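Local coordinates for protein alpha-1,2-mannosidase (Bacteroides thetaiotaomicron, PDB 2WW2) that hydrolyses alpha-mannosides with inversion of configuration, as a calcium-dependent glycoside hydrolase of family 92, at residues Glu265-Asn268 with Asn269-Arg273; Trp634-Phe637 with Ser638-Phe642; Tyr346-Val349 with Ser350-Thr354; Leu701-Asp704 with Glu705-Gly709; Asn246-Arg249 with Glu250-Ala254. All coordinates share one frame; numbering follows the deposited sequence.

Contact 1 (Glu265-Asn268 with Asn269-Arg273); sequences EQWN and NYLGR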
# COMPACT_ATOMS: atom_id res chain seq x y z
N GLU A 265 -32.76 17.80 -30.82
CA GLU A 265 -33.35 16.76 -31.67
C GLU A 265 -32.29 15.80 -32.20
O GLU A 265 -32.48 14.59 -32.20
CB GLU A 265 -34.15 17.38 -32.82
CG GLU A 265 -34.75 16.33 -33.75
CD GLU A 265 -35.70 16.93 -34.75
OE1 GLU A 265 -35.24 17.76 -35.57
OE2 GLU A 265 -36.89 16.59 -34.72
N GLN A 266 -31.14 16.33 -32.64
CA GLN A 266 -30.07 15.44 -33.09
C GLN A 266 -29.60 14.50 -31.99
O GLN A 266 -29.45 13.28 -32.20
CB GLN A 266 -28.89 16.27 -33.62
CG GLN A 266 -29.23 16.99 -34.93
CD GLN A 266 -29.63 15.99 -36.02
OE1 GLN A 266 -28.86 15.09 -36.35
NE2 GLN A 266 -30.83 16.14 -36.55
N TRP A 267 -29.35 15.04 -30.80
CA TRP A 267 -28.90 14.17 -29.71
C TRP A 267 -29.97 13.12 -29.37
O TRP A 267 -29.65 11.94 -29.18
CB TRP A 267 -28.51 14.98 -28.47
CG TRP A 267 -27.14 15.56 -28.64
CD1 TRP A 267 -26.83 16.87 -28.90
CD2 TRP A 267 -25.90 14.85 -28.59
NE1 TRP A 267 -25.46 17.01 -29.01
CE2 TRP A 267 -24.87 15.78 -28.82
CE3 TRP A 267 -25.56 13.50 -28.38
CZ2 TRP A 267 -23.53 15.42 -28.86
CZ3 TRP A 267 -24.22 13.14 -28.39
CH2 TRP A 267 -23.22 14.10 -28.64
N ASN A 268 -31.23 13.53 -29.32
CA ASN A 268 -32.26 12.55 -29.01
C ASN A 268 -32.31 11.44 -30.07
O ASN A 268 -32.52 10.27 -29.75
CB ASN A 268 -33.62 13.22 -28.85
CG ASN A 268 -33.78 13.85 -27.48
OD1 ASN A 268 -33.22 13.36 -26.50
ND2 ASN A 268 -34.56 14.92 -27.39
N ASN A 269 -32.14 11.82 -31.34
CA ASN A 269 -32.13 10.84 -32.43
C ASN A 269 -30.99 9.82 -32.28
O ASN A 269 -31.21 8.60 -32.37
CB ASN A 269 -32.01 11.54 -33.79
CG ASN A 269 -33.32 12.24 -34.22
OD1 ASN A 269 -34.38 12.05 -33.60
ND2 ASN A 269 -33.25 13.02 -35.30
N TYR A 270 -29.77 10.30 -32.08
CA TYR A 270 -28.61 9.41 -31.99
C TYR A 270 -28.56 8.65 -30.66
O TYR A 270 -28.30 7.44 -30.65
CB TYR A 270 -27.30 10.17 -32.27
CG TYR A 270 -27.13 10.49 -33.75
CD1 TYR A 270 -26.69 9.51 -34.64
CD2 TYR A 270 -27.44 11.74 -34.26
CE1 TYR A 270 -26.56 9.79 -36.00
CE2 TYR A 270 -27.32 12.02 -35.61
CZ TYR A 270 -26.88 11.04 -36.47
OH TYR A 270 -26.74 11.34 -37.80
N LEU A 271 -28.82 9.33 -29.54
CA LEU A 271 -28.86 8.62 -28.25
C LEU A 271 -29.96 7.57 -28.27
O LEU A 271 -29.81 6.50 -27.69
CB LEU A 271 -29.07 9.57 -27.05
CG LEU A 271 -27.97 10.63 -26.86
CD1 LEU A 271 -28.40 11.69 -25.83
CD2 LEU A 271 -26.63 9.98 -26.47
N GLY A 272 -31.07 7.90 -28.92
CA GLY A 272 -32.25 7.04 -28.90
C GLY A 272 -32.11 5.75 -29.68
O GLY A 272 -33.01 4.89 -29.64
N ARG A 273 -31.00 5.58 -30.38
CA ARG A 273 -30.75 4.30 -31.05
C ARG A 273 -30.56 3.16 -30.06
O ARG A 273 -30.69 1.99 -30.44
CB ARG A 273 -29.58 4.37 -32.02
CG ARG A 273 -29.84 5.31 -33.19
CD ARG A 273 -28.87 5.02 -34.31
NE ARG A 273 -29.03 5.97 -35.41
CZ ARG A 273 -28.19 6.05 -36.43
NH1 ARG A 273 -27.13 5.25 -36.46
NH2 ARG A 273 -28.39 6.94 -37.40
O HOH W 1 -30.71 13.11 -36.61
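In the C-terminal turns of helix 256-271, Gln266 and Asn269 are joined through a water on the polar flank, while Trp267 and Leu271 meet on the buried flank. The backbone evidence for the helix is a run of i to i+4 bonds: Asn269 N to Glu265 O, Tyr270 N to Gln266 O and Leu271 N to Trp267 O (2.8 Å, 161° at the hydrogen). The next one, Gly272 N to Asn268 O, is more bent at 135°, and its donor stands above the carbonyl plane. Gln266 is folded at its second torsion (chi2 -59°), which lays its side chain alongside that of Tyr270, the two pointing the same way. There Gln266 OE1 sits in the plane of the phenol ring, at its edge, 3.5 Å from Tyr270 CE2. The same oxygen accepts from the water at 2.7 Å from Gln266 OE1, and that water in turn accepts from Asn269 ND2 at 2.9 Å. The bridge spans two amides whose planes are almost perpendicular. On the other flank, Leu271 CG lies 4.0 Å from Trp267 CE3, near the indole plane, so the leucine meets the ring's edge. The indole is fixed at its polar end by a bond from Trp267 NE1 to Ala33 O, and Asn268 OD1 accepts from Val8 N. Tyr292 also meets the indole, and Tyr288 and Leu291 of helix 281-294 pack on Leu271. The pattern is that of an amphipathic helix end, with a water-bridged pair of amides on one flank and Trp267 and Leu271 on the other, against helix 281-294.

Contact 2 (Trp634-Phe637 with Ser638-Phe642); sequences WYVF and SAMGF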
# COMPACT_ATOMS: atom_id res chain seq x y z
N TRP A 634 -17.12 1.30 -22.84
CA TRP A 634 -17.09 0.10 -22.01
C TRP A 634 -18.37 0.07 -21.15
O TRP A 634 -19.04 -0.96 -21.01
CB TRP A 634 -15.85 0.12 -21.11
CG TRP A 634 -15.67 -1.12 -20.28
CD1 TRP A 634 -14.86 -2.19 -20.57
CD2 TRP A 634 -16.31 -1.43 -19.03
NE1 TRP A 634 -14.95 -3.14 -19.57
CE2 TRP A 634 -15.83 -2.69 -18.62
CE3 TRP A 634 -17.22 -0.75 -18.21
CZ2 TRP A 634 -16.24 -3.30 -17.42
CZ3 TRP A 634 -17.64 -1.36 -17.04
CH2 TRP A 634 -17.15 -2.61 -16.65
N TYR A 635 -18.74 1.22 -20.62
CA TYR A 635 -19.94 1.26 -19.77
C TYR A 635 -21.20 1.04 -20.61
O TYR A 635 -22.11 0.32 -20.20
CB TYR A 635 -20.01 2.59 -19.02
CG TYR A 635 -21.17 2.68 -18.03
CD1 TYR A 635 -20.99 2.38 -16.67
CD2 TYR A 635 -22.44 3.04 -18.45
CE1 TYR A 635 -22.05 2.45 -15.76
CE2 TYR A 635 -23.51 3.11 -17.54
CZ TYR A 635 -23.30 2.81 -16.22
OH TYR A 635 -24.34 2.90 -15.33
N VAL A 636 -21.26 1.66 -21.79
CA VAL A 636 -22.45 1.49 -22.65
C VAL A 636 -22.65 0.03 -23.02
O VAL A 636 -23.72 -0.53 -22.82
CB VAL A 636 -22.37 2.39 -23.90
CG1 VAL A 636 -23.50 2.06 -24.87
CG2 VAL A 636 -22.46 3.86 -23.48
N PHE A 637 -21.63 -0.59 -23.58
CA PHE A 637 -21.70 -2.01 -23.89
C PHE A 637 -22.08 -2.82 -22.64
O PHE A 637 -23.03 -3.60 -22.67
CB PHE A 637 -20.36 -2.50 -24.42
CG PHE A 637 -20.26 -2.46 -25.92
CD1 PHE A 637 -21.09 -3.26 -26.71
CD2 PHE A 637 -19.32 -1.64 -26.55
CE1 PHE A 637 -20.99 -3.22 -28.11
CE2 PHE A 637 -19.23 -1.59 -27.93
CZ PHE A 637 -20.05 -2.40 -28.71
N SER A 638 -21.34 -2.64 -21.55
CA SER A 638 -21.55 -3.47 -20.36
C SER A 638 -22.97 -3.34 -19.80
O SER A 638 -23.57 -4.34 -19.38
CB SER A 638 -20.50 -3.19 -19.28
OG SER A 638 -19.22 -3.59 -19.75
N ALA A 639 -23.51 -2.13 -19.80
CA ALA A 639 -24.91 -1.94 -19.40
C ALA A 639 -25.91 -2.67 -20.30
O ALA A 639 -26.96 -3.14 -19.84
CB ALA A 639 -25.26 -0.44 -19.36
N MET A 640 -25.61 -2.73 -21.59
CA MET A 640 -26.46 -3.45 -22.53
C MET A 640 -26.37 -4.96 -22.30
O MET A 640 -27.29 -5.72 -22.64
CB MET A 640 -26.07 -3.12 -23.99
CG MET A 640 -26.42 -1.68 -24.43
SD MET A 640 -26.27 -1.43 -26.22
CE MET A 640 -24.55 -1.82 -26.55
N GLY A 641 -25.25 -5.43 -21.78
CA GLY A 641 -25.14 -6.85 -21.47
C GLY A 641 -24.07 -7.64 -22.21
O GLY A 641 -23.97 -8.86 -22.01
N PHE A 642 -23.28 -6.97 -23.04
CA PHE A 642 -22.30 -7.68 -23.90
C PHE A 642 -21.18 -6.75 -24.34
O PHE A 642 -21.34 -5.53 -24.30
CB PHE A 642 -22.98 -8.33 -25.13
CG PHE A 642 -23.85 -7.39 -25.92
CD1 PHE A 642 -23.31 -6.58 -26.92
CD2 PHE A 642 -25.22 -7.30 -25.65
CE1 PHE A 642 -24.11 -5.70 -27.63
CE2 PHE A 642 -26.03 -6.42 -26.36
CZ PHE A 642 -25.48 -5.62 -27.35
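Trp634 O takes two bonds from one residue: Ser638 N donates from one face of the carbonyl plane and Ser638 OG from the opposite face, each at 2.9 Å from Trp634 O. This is the last part of helix 632-640, which ends at Gly641 (phi 118°) in the pattern of a Schellman motif, although both bonds that define it, Phe642 N to Phe637 O (3.4 Å) and Gly641 N to Ser638 O, are weak. Gly641 N also bonds to Phe637 O at 3.0 Å, nearly in line with the carbonyl. The apolar contact usual in such a motif is made by Phe642, whose CE1 lies in the plane of the Phe637 ring, at its edge, 4.0 Å from Phe637 CD1. Met640, bent at its last torsion, brings CE to 3.8 Å from Phe637 CD1. Leu341 of helix 338-345 touches both Phe637 and Met640. Near the start, Trp634 holds Gln588 O through NE1, and Ser638 OG is also hydrogen-bonded to Tyr592 OH. With Trp634 CG anti to the backbone N (chi1 -175°), the indole swings beneath the serine: Ser638 OG stands 3.5 Å above the ring plane, over its centre, and Ser638 CB makes a CH-pi contact with the six-membered ring.

Contact 3 (Tyr346-Val349 with Ser350-Thr354); sequences YPEV and SERVT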
# COMPACT_ATOMS: atom_id res chain seq x y z
N TYR A 346 -24.06 2.68 -35.08
CA TYR A 346 -23.83 3.84 -35.95
C TYR A 346 -22.94 3.48 -37.15
O TYR A 346 -21.93 4.13 -37.40
CB TYR A 346 -23.22 4.99 -35.14
CG TYR A 346 -23.96 5.24 -33.83
CD1 TYR A 346 -25.10 6.06 -33.80
CD2 TYR A 346 -23.55 4.65 -32.64
CE1 TYR A 346 -25.81 6.27 -32.61
CE2 TYR A 346 -24.25 4.85 -31.44
CZ TYR A 346 -25.38 5.68 -31.45
OH TYR A 346 -26.09 5.91 -30.28
N PRO A 347 -23.32 2.43 -37.90
CA PRO A 347 -22.38 1.91 -38.91
C PRO A 347 -22.18 2.89 -40.07
O PRO A 347 -21.19 2.77 -40.79
CB PRO A 347 -23.05 0.61 -39.39
CG PRO A 347 -24.51 0.82 -39.14
CD PRO A 347 -24.55 1.62 -37.84
N GLU A 348 -23.08 3.85 -40.24
CA GLU A 348 -22.89 4.86 -41.29
C GLU A 348 -21.65 5.68 -40.93
O GLU A 348 -20.97 6.21 -41.82
CB GLU A 348 -24.13 5.76 -41.49
CG GLU A 348 -24.39 6.77 -40.38
CD GLU A 348 -25.23 6.22 -39.22
OE1 GLU A 348 -25.26 4.99 -38.99
OE2 GLU A 348 -25.87 7.03 -38.55
N VAL A 349 -21.36 5.79 -39.64
CA VAL A 349 -20.15 6.49 -39.22
C VAL A 349 -18.90 5.66 -39.56
O VAL A 349 -17.96 6.18 -40.17
CB VAL A 349 -20.19 6.86 -37.74
CG1 VAL A 349 -18.88 7.60 -37.34
CG2 VAL A 349 -21.42 7.75 -37.49
N SER A 350 -18.92 4.37 -39.22
CA SER A 350 -17.78 3.50 -39.52
C SER A 350 -17.52 3.42 -41.02
O SER A 350 -16.37 3.28 -41.46
CB SER A 350 -18.00 2.09 -38.95
OG SER A 350 -18.33 2.16 -37.57
N GLU A 351 -18.59 3.47 -41.81
CA GLU A 351 -18.43 3.47 -43.28
C GLU A 351 -17.51 4.62 -43.73
O GLU A 351 -16.67 4.44 -44.62
CB GLU A 351 -19.78 3.57 -44.01
CG GLU A 351 -20.62 2.29 -43.94
CD GLU A 351 -22.01 2.43 -44.55
OE1 GLU A 351 -22.44 3.55 -44.87
OE2 GLU A 351 -22.68 1.40 -44.70
N ARG A 352 -17.70 5.80 -43.14
CA ARG A 352 -16.91 6.98 -43.52
C ARG A 352 -15.54 7.01 -42.82
O ARG A 352 -14.53 7.43 -43.42
CB ARG A 352 -17.69 8.27 -43.23
CG ARG A 352 -19.03 8.36 -43.96
CD ARG A 352 -19.70 9.72 -43.76
NE ARG A 352 -20.15 9.92 -42.38
CZ ARG A 352 -21.41 9.82 -41.99
NH1 ARG A 352 -22.36 9.50 -42.86
NH2 ARG A 352 -21.74 10.02 -40.71
N VAL A 353 -15.50 6.55 -41.57
CA VAL A 353 -14.25 6.51 -40.81
C VAL A 353 -13.25 5.58 -41.47
O VAL A 353 -12.05 5.90 -41.59
CB VAL A 353 -14.47 6.05 -39.35
CG1 VAL A 353 -13.13 5.68 -38.69
CG2 VAL A 353 -15.18 7.15 -38.55
N THR A 354 -13.73 4.42 -41.92
CA THR A 354 -12.81 3.47 -42.56
C THR A 354 -12.27 4.04 -43.86
O THR A 354 -11.05 3.96 -44.12
CB THR A 354 -13.44 2.06 -42.78
OG1 THR A 354 -14.67 2.21 -43.48
CG2 THR A 354 -13.70 1.38 -41.42
O HOH W 2 -22.08 6.31 -44.43
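Glu348 and Arg352 meet in the first turns of helix 347-364, where the guanidinium group of Arg352 lies with one face over the carbonyl of Glu348. Glu348 O stands 3.6 Å above the guanidinium plane, over its centre. Two torsions bring this about: Arg352 CG is anti to the carbonyl carbon, and the chain turns back at chi3 (-69°). Arg352 NE is hydrogen-bonded to Tyr326 OH, which helps fix the rotation of the group. Its NH2 reaches 4.0 Å from Val349 CG2, so the same bend packs the arginine against an apolar branch. Glu348 O also accepts from a water at 2.8 Å, which donates equally to Glu351 OE1. Glu351 can reach that water because its chain is extended beyond CG. Arg352 N, by contrast, bonds to Val349 O, only weakly. The carboxylate of Glu348 turns elsewhere: with chi1 at 72° and a bend at chi2, it forms a salt bridge through OE2 with Arg273 NH2. Val349 places CG1 anti to its backbone N, and this branch meets Val353 CG2 at 3.9 Å. Further along, Thr354 OG1 joins Thr354 N in gripping Ser350 O, the hydroxyl lying 2.8 Å from Ser350 O. Before the helix, Tyr346 occupies the N-cap position; its O accepts from Val349 N at 2.8 Å and its OH is bonded to Tyr270 O. Around this turn, Ser350 and Val353 pack on helix 338-345, Thr354 faces Leu388 and Ala391 of helix 383-393, and Arg352 rests on Glu300 and Tyr302 of strand 299-304.

Contact 4 (Leu701-Asp704 with Glu705-Gly709); sequences LTHD and ELKQG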
# COMPACT_ATOMS: atom_id res chain seq x y z
N LEU A 701 -22.79 -13.43 -28.19
CA LEU A 701 -23.70 -13.21 -29.31
C LEU A 701 -22.87 -12.85 -30.53
O LEU A 701 -21.86 -12.16 -30.39
CB LEU A 701 -24.62 -12.02 -29.00
CG LEU A 701 -25.75 -12.19 -27.99
CD1 LEU A 701 -26.39 -10.83 -27.68
CD2 LEU A 701 -26.80 -13.16 -28.51
N THR A 702 -23.27 -13.30 -31.71
CA THR A 702 -22.57 -12.85 -32.93
C THR A 702 -23.11 -11.50 -33.34
O THR A 702 -24.23 -11.14 -32.98
CB THR A 702 -22.74 -13.83 -34.11
OG1 THR A 702 -24.10 -13.82 -34.55
CG2 THR A 702 -22.35 -15.26 -33.70
N HIS A 703 -22.32 -10.74 -34.11
CA HIS A 703 -22.82 -9.50 -34.71
C HIS A 703 -24.07 -9.77 -35.55
O HIS A 703 -25.03 -9.01 -35.49
CB HIS A 703 -21.74 -8.85 -35.56
CG HIS A 703 -22.04 -7.43 -35.92
ND1 HIS A 703 -22.50 -7.05 -37.18
CD2 HIS A 703 -21.96 -6.29 -35.20
CE1 HIS A 703 -22.66 -5.74 -37.21
NE2 HIS A 703 -22.35 -5.26 -36.02
N ASP A 704 -24.06 -10.85 -36.32
CA ASP A 704 -25.23 -11.20 -37.16
C ASP A 704 -26.47 -11.46 -36.32
O ASP A 704 -27.57 -11.05 -36.68
CB ASP A 704 -24.94 -12.40 -38.04
CG ASP A 704 -24.15 -12.02 -39.28
OD1 ASP A 704 -23.94 -10.80 -39.48
OD2 ASP A 704 -23.74 -12.92 -40.03
N GLU A 705 -26.29 -12.13 -35.19
CA GLU A 705 -27.42 -12.35 -34.30
C GLU A 705 -28.06 -11.03 -33.86
O GLU A 705 -29.28 -10.92 -33.80
CB GLU A 705 -27.03 -13.20 -33.08
CG GLU A 705 -27.07 -14.69 -33.40
CD GLU A 705 -26.37 -15.55 -32.37
OE1 GLU A 705 -25.61 -15.01 -31.53
OE2 GLU A 705 -26.58 -16.77 -32.41
N LEU A 706 -27.24 -10.05 -33.52
CA LEU A 706 -27.75 -8.72 -33.17
C LEU A 706 -28.42 -8.02 -34.34
O LEU A 706 -29.58 -7.57 -34.25
CB LEU A 706 -26.61 -7.85 -32.62
CG LEU A 706 -26.10 -8.22 -31.22
CD1 LEU A 706 -24.79 -7.51 -30.88
CD2 LEU A 706 -27.17 -7.92 -30.18
N LYS A 707 -27.70 -7.95 -35.45
CA LYS A 707 -28.06 -7.19 -36.65
C LYS A 707 -29.40 -7.63 -37.26
O LYS A 707 -30.13 -6.81 -37.84
CB LYS A 707 -26.96 -7.38 -37.69
CG LYS A 707 -26.72 -6.22 -38.62
CD LYS A 707 -25.42 -6.41 -39.45
CE LYS A 707 -25.68 -7.14 -40.76
NZ LYS A 707 -25.90 -8.61 -40.54
N GLN A 708 -29.73 -8.91 -37.15
CA GLN A 708 -30.97 -9.42 -37.75
C GLN A 708 -32.18 -9.09 -36.89
O GLN A 708 -33.33 -9.29 -37.32
CB GLN A 708 -30.88 -10.92 -38.00
CG GLN A 708 -30.85 -11.75 -36.74
CD GLN A 708 -30.67 -13.22 -37.06
OE1 GLN A 708 -30.30 -13.56 -38.18
NE2 GLN A 708 -30.94 -14.09 -36.09
N GLY A 709 -31.93 -8.58 -35.69
CA GLY A 709 -32.98 -8.23 -34.76
C GLY A 709 -33.51 -9.46 -34.04
O GLY A 709 -33.27 -10.60 -34.46
O HOH W 3 -27.75 -10.65 -39.72
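A capping box opens helix 703-707, built by reciprocal bonds between Thr702 and Glu705. Thr702 OG1 accepts from Glu705 N at 2.8 Å, and Glu705 OE1 in return accepts from Thr702 N at 2.9 Å. The second bond is straight at the hydrogen (168°), but the donor approaches from above the carboxylate plane, 36° out of it. The threonine hydroxyl reaches the helix because OG1 sits between the backbone N and the carbonyl carbon (chi1 68°), while the glutamate runs extended beyond CG and crosses the threonine side chain at about a right angle. Thr702 OG1 therefore also lies close to Glu705 CG, at 3.3 Å. The second carboxylate oxygen, Glu705 OE2, has a salt bridge with Arg698 NH2, so each carboxylate oxygen has its own partner. The box marks the switch from strand 700-702, an outer strand of a three-stranded antiparallel sheet, to the short helix. Leu701, still on the strand, bonds through its backbone to Tyr652 of the next strand, and its CD1 meets Leu706 CD2 at 3.9 Å; Leu344 of helix 338-345 covers Leu706. On the solvent-facing flank, Lys707 folds at chi3 and chi4, so that its side chain runs alongside Asp704. Lys707 NZ then forms a salt bridge to Asp704 OD1 at 3.1 Å, again from above the carboxylate plane. Asp704 O receives Gln708 N and a water, each at 3.1 Å from Asp704 O; the same water accepts weakly from Lys707 NZ.

Contact 5 (Asn246-Arg249 with Glu250-Ala254); sequences NFNR and EVADA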
# COMPACT_ATOMS: atom_id res chain seq x y z
N ASN A 246 -20.68 27.52 -44.86
CA ASN A 246 -21.05 26.85 -43.61
C ASN A 246 -21.97 27.73 -42.78
O ASN A 246 -22.97 27.26 -42.27
CB ASN A 246 -19.81 26.49 -42.78
CG ASN A 246 -18.93 25.46 -43.47
OD1 ASN A 246 -19.35 24.83 -44.43
ND2 ASN A 246 -17.71 25.27 -42.97
N PHE A 247 -21.60 29.01 -42.65
CA PHE A 247 -22.41 29.99 -41.90
C PHE A 247 -23.82 30.07 -42.48
O PHE A 247 -24.82 30.01 -41.75
CB PHE A 247 -21.74 31.37 -41.96
CG PHE A 247 -22.51 32.47 -41.25
CD1 PHE A 247 -22.16 32.87 -39.95
CD2 PHE A 247 -23.55 33.13 -41.89
CE1 PHE A 247 -22.84 33.90 -39.30
CE2 PHE A 247 -24.25 34.15 -41.24
CZ PHE A 247 -23.89 34.54 -39.95
N ASN A 248 -23.90 30.22 -43.80
CA ASN A 248 -25.20 30.41 -44.45
C ASN A 248 -26.08 29.18 -44.39
O ASN A 248 -27.31 29.27 -44.25
CB ASN A 248 -25.01 30.91 -45.88
CG ASN A 248 -24.63 32.37 -45.91
OD1 ASN A 248 -25.20 33.19 -45.19
ND2 ASN A 248 -23.65 32.72 -46.76
N ARG A 249 -25.45 28.01 -44.46
CA ARG A 249 -26.22 26.79 -44.39
C ARG A 249 -26.70 26.49 -42.97
O ARG A 249 -27.81 26.01 -42.79
CB ARG A 249 -25.43 25.60 -44.92
CG ARG A 249 -26.32 24.39 -45.14
CD ARG A 249 -25.56 23.22 -45.74
NE ARG A 249 -25.04 23.48 -47.09
CZ ARG A 249 -23.75 23.55 -47.40
NH1 ARG A 249 -22.81 23.46 -46.44
NH2 ARG A 249 -23.38 23.74 -48.66
N GLU A 250 -25.85 26.77 -41.98
CA GLU A 250 -26.09 26.22 -40.64
C GLU A 250 -26.63 27.21 -39.61
O GLU A 250 -27.38 26.81 -38.71
CB GLU A 250 -24.83 25.53 -40.08
CG GLU A 250 -24.32 24.35 -40.94
CD GLU A 250 -23.11 23.63 -40.34
OE1 GLU A 250 -22.91 23.71 -39.11
OE2 GLU A 250 -22.35 22.99 -41.13
N VAL A 251 -26.24 28.48 -39.69
CA VAL A 251 -26.61 29.39 -38.59
C VAL A 251 -27.23 30.73 -39.02
O VAL A 251 -27.78 31.46 -38.18
CB VAL A 251 -25.40 29.69 -37.63
CG1 VAL A 251 -25.02 28.42 -36.82
CG2 VAL A 251 -24.20 30.23 -38.42
N ALA A 252 -27.14 31.07 -40.30
CA ALA A 252 -27.66 32.35 -40.77
C ALA A 252 -29.10 32.53 -40.32
O ALA A 252 -29.89 31.60 -40.42
CB ALA A 252 -27.55 32.47 -42.31
N ASP A 253 -29.42 33.71 -39.79
CA ASP A 253 -30.80 34.07 -39.38
C ASP A 253 -31.29 33.37 -38.12
O ASP A 253 -32.42 33.61 -37.70
CB ASP A 253 -31.81 33.79 -40.49
CG ASP A 253 -31.50 34.54 -41.77
OD1 ASP A 253 -31.58 33.91 -42.84
OD2 ASP A 253 -31.16 35.74 -41.70
N ALA A 254 -30.50 32.49 -37.53
CA ALA A 254 -31.00 31.73 -36.40
C ALA A 254 -30.80 32.47 -35.08
O ALA A 254 -29.89 33.30 -34.96
CB ALA A 254 -30.32 30.36 -36.33
O HOH W 4 -29.36 28.97 -42.08
O HOH W 5 -22.93 22.52 -43.66
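Phe247 CG is anti to its own backbone N (chi1 178°), and Val251 turns CG2 between its backbone N and carbonyl carbon; together these torsions set the methyl over the phenyl face. Val251 CG2 stands 3.7 Å above the Phe247 ring plane, displaced toward the rim, a CH-pi contact with the centroid 4.1 Å away and 26° off the normal. Ala252 CB adds a second apolar contact, 3.9 Å from Phe247 CE2. The backbone bonds explain why these two residues return to the phenylalanine: Phe247 O accepts from Val251 N and Ala252 N, both at 2.9 Å and from opposite faces of its plane. Here helix 240-250 ends and gives way to a type II beta turn, Val251 to Ala254, closed by Ala254 N to Val251 O at 3.0 Å. The phenyl ring packs on Arg232 and Ala234 of strand 229-236 and on Met185 and Glu187 of strand 182-188. Elsewhere on this last turn, a water bridges charged ends, accepting from Arg249 NH1 at 2.9 Å, in the guanidinium plane, and donating to Glu250 OE2 at 2.6 Å. Arg249 NH1 is also bonded to Phe304 O, while Glu250 OE1 bonds to Thr127 OG1 and Glu250 OE2 has a salt bridge to Arg129.

Along the chain the order is contact 5, contact 1, contact 3, contact 2 and contact 4. Each is local, so none nests in or crosses another. Contact 5 ends helix 240-250, and its turn leads to helix 256-271, which carries contact 1. Contact 1 meets the start of helix 347-364 in contact 3 through Tyr270, Arg273, Tyr346 and Glu348. Further on, contacts 2 and 4 touch where Phe642 packs on Leu701 and Leu706, Phe642 CE1 lying 3.8 Å from Leu706 CD1; contact 2 runs into strand 642-643 and contact 4 starts from strand 700-702, the outer strands of one three-stranded sheet. Contact 5 stands apart against strands 182-188 and 229-236, its centre about 41 Å from that of contact 4.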